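Local coordinates for protein rhamnosidase B (Bacillus sp., PDB 2OKX) that probably hydrolyses the glycosidic bonds of terminal alpha-L-rhamnose in rhamnose-containing glycosides, as a family 78 glycoside hydrolase, at residues Ile44-Arg49 / Val92-Phe97. Sequence-based numbering, arbitrary orientation.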
loop_
_atom_site.group_PDB
_atom_site.type_symbol
_atom_site.label_atom_id
_atom_site.label_comp_id
_atom_site.label_asym_id
_atom_site.label_seq_id
_atom_site.Cartn_x
_atom_site.Cartn_y
_atom_site.Cartn_z
ATOM N N ILE A 44 3.005 20.937 -14.187
ATOM C CA ILE A 44 2.140 19.895 -14.717
ATOM C C ILE A 44 1.402 19.046 -13.686
ATOM O O ILE A 44 1.849 18.875 -12.550
ATOM C CB ILE A 44 2.975 18.937 -15.607
ATOM C CG1 ILE A 44 2.122 17.770 -16.107
ATOM C CG2 ILE A 44 4.168 18.406 -14.809
ATOM C CD1 ILE A 44 2.883 16.808 -17.014
ATOM N N THR A 45 0.252 18.532 -14.105
ATOM C CA THR A 45 -0.551 17.629 -13.294
ATOM C C THR A 45 -1.407 16.857 -14.284
ATOM O O THR A 45 -1.543 17.258 -15.440
ATOM C CB THR A 45 -1.440 18.360 -12.261
ATOM O OG1 THR A 45 -1.980 17.394 -11.349
ATOM C CG2 THR A 45 -2.591 19.090 -12.940
ATOM N N ALA A 46 -1.957 15.731 -13.852
ATOM C CA ALA A 46 -2.778 14.926 -14.736
ATOM C C ALA A 46 -3.722 14.042 -13.943
ATOM O O ALA A 46 -3.619 13.936 -12.723
ATOM C CB ALA A 46 -1.898 14.072 -15.632
ATOM N N ASP A 47 -4.650 13.420 -14.655
ATOM C CA ASP A 47 -5.631 12.523 -14.063
ATOM C C ASP A 47 -5.587 11.277 -14.942
ATOM O O ASP A 47 -5.947 11.356 -16.116
ATOM C CB ASP A 47 -7.026 13.163 -14.124
ATOM C CG ASP A 47 -8.075 12.341 -13.405
ATOM O OD1 ASP A 47 -8.053 11.106 -13.555
ATOM O OD2 ASP A 47 -8.924 12.928 -12.701
ATOM N N SER A 48 -5.199 10.122 -14.395
ATOM C CA SER A 48 -4.841 9.936 -12.987
ATOM C C SER A 48 -3.369 10.167 -12.627
ATOM O O SER A 48 -3.065 10.751 -11.582
ATOM C CB SER A 48 -5.225 8.519 -12.557
ATOM O OG SER A 48 -6.518 8.175 -13.018
ATOM N N ARG A 49 -2.467 9.677 -13.471
ATOM C CA ARG A 49 -1.025 9.816 -13.243
ATOM C C ARG A 49 -0.299 10.075 -14.568
ATOM O O ARG A 49 -0.843 9.803 -15.638
ATOM C CB ARG A 49 -0.473 8.536 -12.606
ATOM C CG ARG A 49 -1.106 8.150 -11.271
ATOM C CD ARG A 49 -0.709 9.107 -10.162
ATOM N NE ARG A 49 -1.155 8.647 -8.849
ATOM C CZ ARG A 49 -2.212 9.119 -8.195
ATOM N NH1 ARG A 49 -2.956 10.086 -8.723
ATOM N NH2 ARG A 49 -2.523 8.626 -7.003
ATOM N N VAL A 92 4.148 13.305 -23.060
ATOM C CA VAL A 92 3.608 12.831 -21.798
ATOM C C VAL A 92 2.767 11.579 -21.957
ATOM O O VAL A 92 2.014 11.438 -22.925
ATOM C CB VAL A 92 2.715 13.898 -21.127
ATOM C CG1 VAL A 92 2.270 13.407 -19.753
ATOM C CG2 VAL A 92 3.454 15.226 -21.023
ATOM N N LEU A 93 2.914 10.667 -21.005
ATOM C CA LEU A 93 2.126 9.446 -20.984
ATOM C C LEU A 93 1.203 9.638 -19.793
ATOM O O LEU A 93 1.669 9.847 -18.676
ATOM C CB LEU A 93 3.000 8.213 -20.745
ATOM C CG LEU A 93 2.192 6.929 -20.513
ATOM C CD1 LEU A 93 1.498 6.529 -21.807
ATOM C CD2 LEU A 93 3.105 5.806 -20.038
ATOM N N VAL A 94 -0.103 9.600 -20.027
ATOM C CA VAL A 94 -1.044 9.765 -18.934
ATOM C C VAL A 94 -1.822 8.474 -18.732
ATOM O O VAL A 94 -2.385 7.920 -19.678
ATOM C CB VAL A 94 -2.040 10.925 -19.202
ATOM C CG1 VAL A 94 -3.068 11.002 -18.078
ATOM C CG2 VAL A 94 -1.288 12.246 -19.312
ATOM N N LEU A 95 -1.818 7.979 -17.499
ATOM C CA LEU A 95 -2.550 6.765 -17.166
ATOM C C LEU A 95 -3.854 7.215 -16.523
ATOM O O LEU A 95 -3.830 7.920 -15.518
ATOM C CB LEU A 95 -1.780 5.908 -16.151
ATOM C CG LEU A 95 -0.414 5.296 -16.478
ATOM C CD1 LEU A 95 0.655 6.387 -16.512
ATOM C CD2 LEU A 95 -0.072 4.258 -15.415
ATOM N N HIS A 96 -4.989 6.854 -17.112
ATOM C CA HIS A 96 -6.263 7.221 -16.503
ATOM C C HIS A 96 -6.940 5.941 -16.043
ATOM O O HIS A 96 -7.246 5.073 -16.851
ATOM C CB HIS A 96 -7.184 7.953 -17.476
ATOM C CG HIS A 96 -8.458 8.405 -16.840
ATOM N ND1 HIS A 96 -8.503 9.441 -15.931
ATOM C CD2 HIS A 96 -9.707 7.884 -16.880
ATOM C CE1 HIS A 96 -9.723 9.532 -15.434
ATOM N NE2 HIS A 96 -10.473 8.599 -15.993
ATOM N N PHE A 97 -7.178 5.832 -14.742
ATOM C CA PHE A 97 -7.788 4.633 -14.184
ATOM C C PHE A 97 -9.259 4.453 -14.548
ATOM O O PHE A 97 -9.686 3.348 -14.877
ATOM C CB PHE A 97 -7.639 4.624 -12.657
ATOM C CG PHE A 97 -6.210 4.709 -12.180
ATOM C CD1 PHE A 97 -5.191 4.043 -12.858
ATOM C CD2 PHE A 97 -5.890 5.428 -11.032
ATOM C CE1 PHE A 97 -3.869 4.090 -12.398
ATOM C CE2 PHE A 97 -4.575 5.482 -10.563
ATOM C CZ PHE A 97 -3.564 4.811 -11.247
#
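Arg49 pairs with Leu95 as an antiparallel hydrogen-bonded bridge that opens with a classic beta bulge, Ser48 and Arg49 both facing Leu95, whereas the axes of strand segments 44-47 and 92-96 stay apart, their N-to-C directions differing by 37°. The chain thus passes from one layer of a beta sandwich to the other: strand 41-47 belongs to one sheet of the N-terminal domain, and after a cis peptide bond before Ser48 strand 49-54 joins the sheet of strand 87-96. Leu95 O is gripped by two amides, Ser48 N at 2.8 Å and Arg49 N at 3.0 Å, and Leu95 N returns a bond to Arg49 O. Between the layers, the CB of Ala46 rests on both methyls of Val94, and Ile44 CD1 reaches Val92 CG2.

Polar side chains of both segments meet around the cis peptide. His96, its first torsion extended (chi1 -177°), carries the imidazole beside Asp47, and ND1 donates to Asp47 O at 3.2 Å from above the carbonyl plane. Asp47 OD1 lies at the ring edge, its carboxylate tilted 39° from the imidazole. Tyr104 bonds Asp47 OD1, Trp187 bonds Asp47 OD2 and Ser18 bonds His96 NE2, giving these buried polar atoms partners. Arg49, bent at chi2, folds back so that NH1 bonds Ser48 O, and its CG lies near Phe97 CZ. Ser48 CB sits over one face of the Phe97 ring, 3.9 Å from the centroid, in a CH-pi contact, and Ser48 OG accepts an almost straight bond from Phe97 N at 3.0 Å.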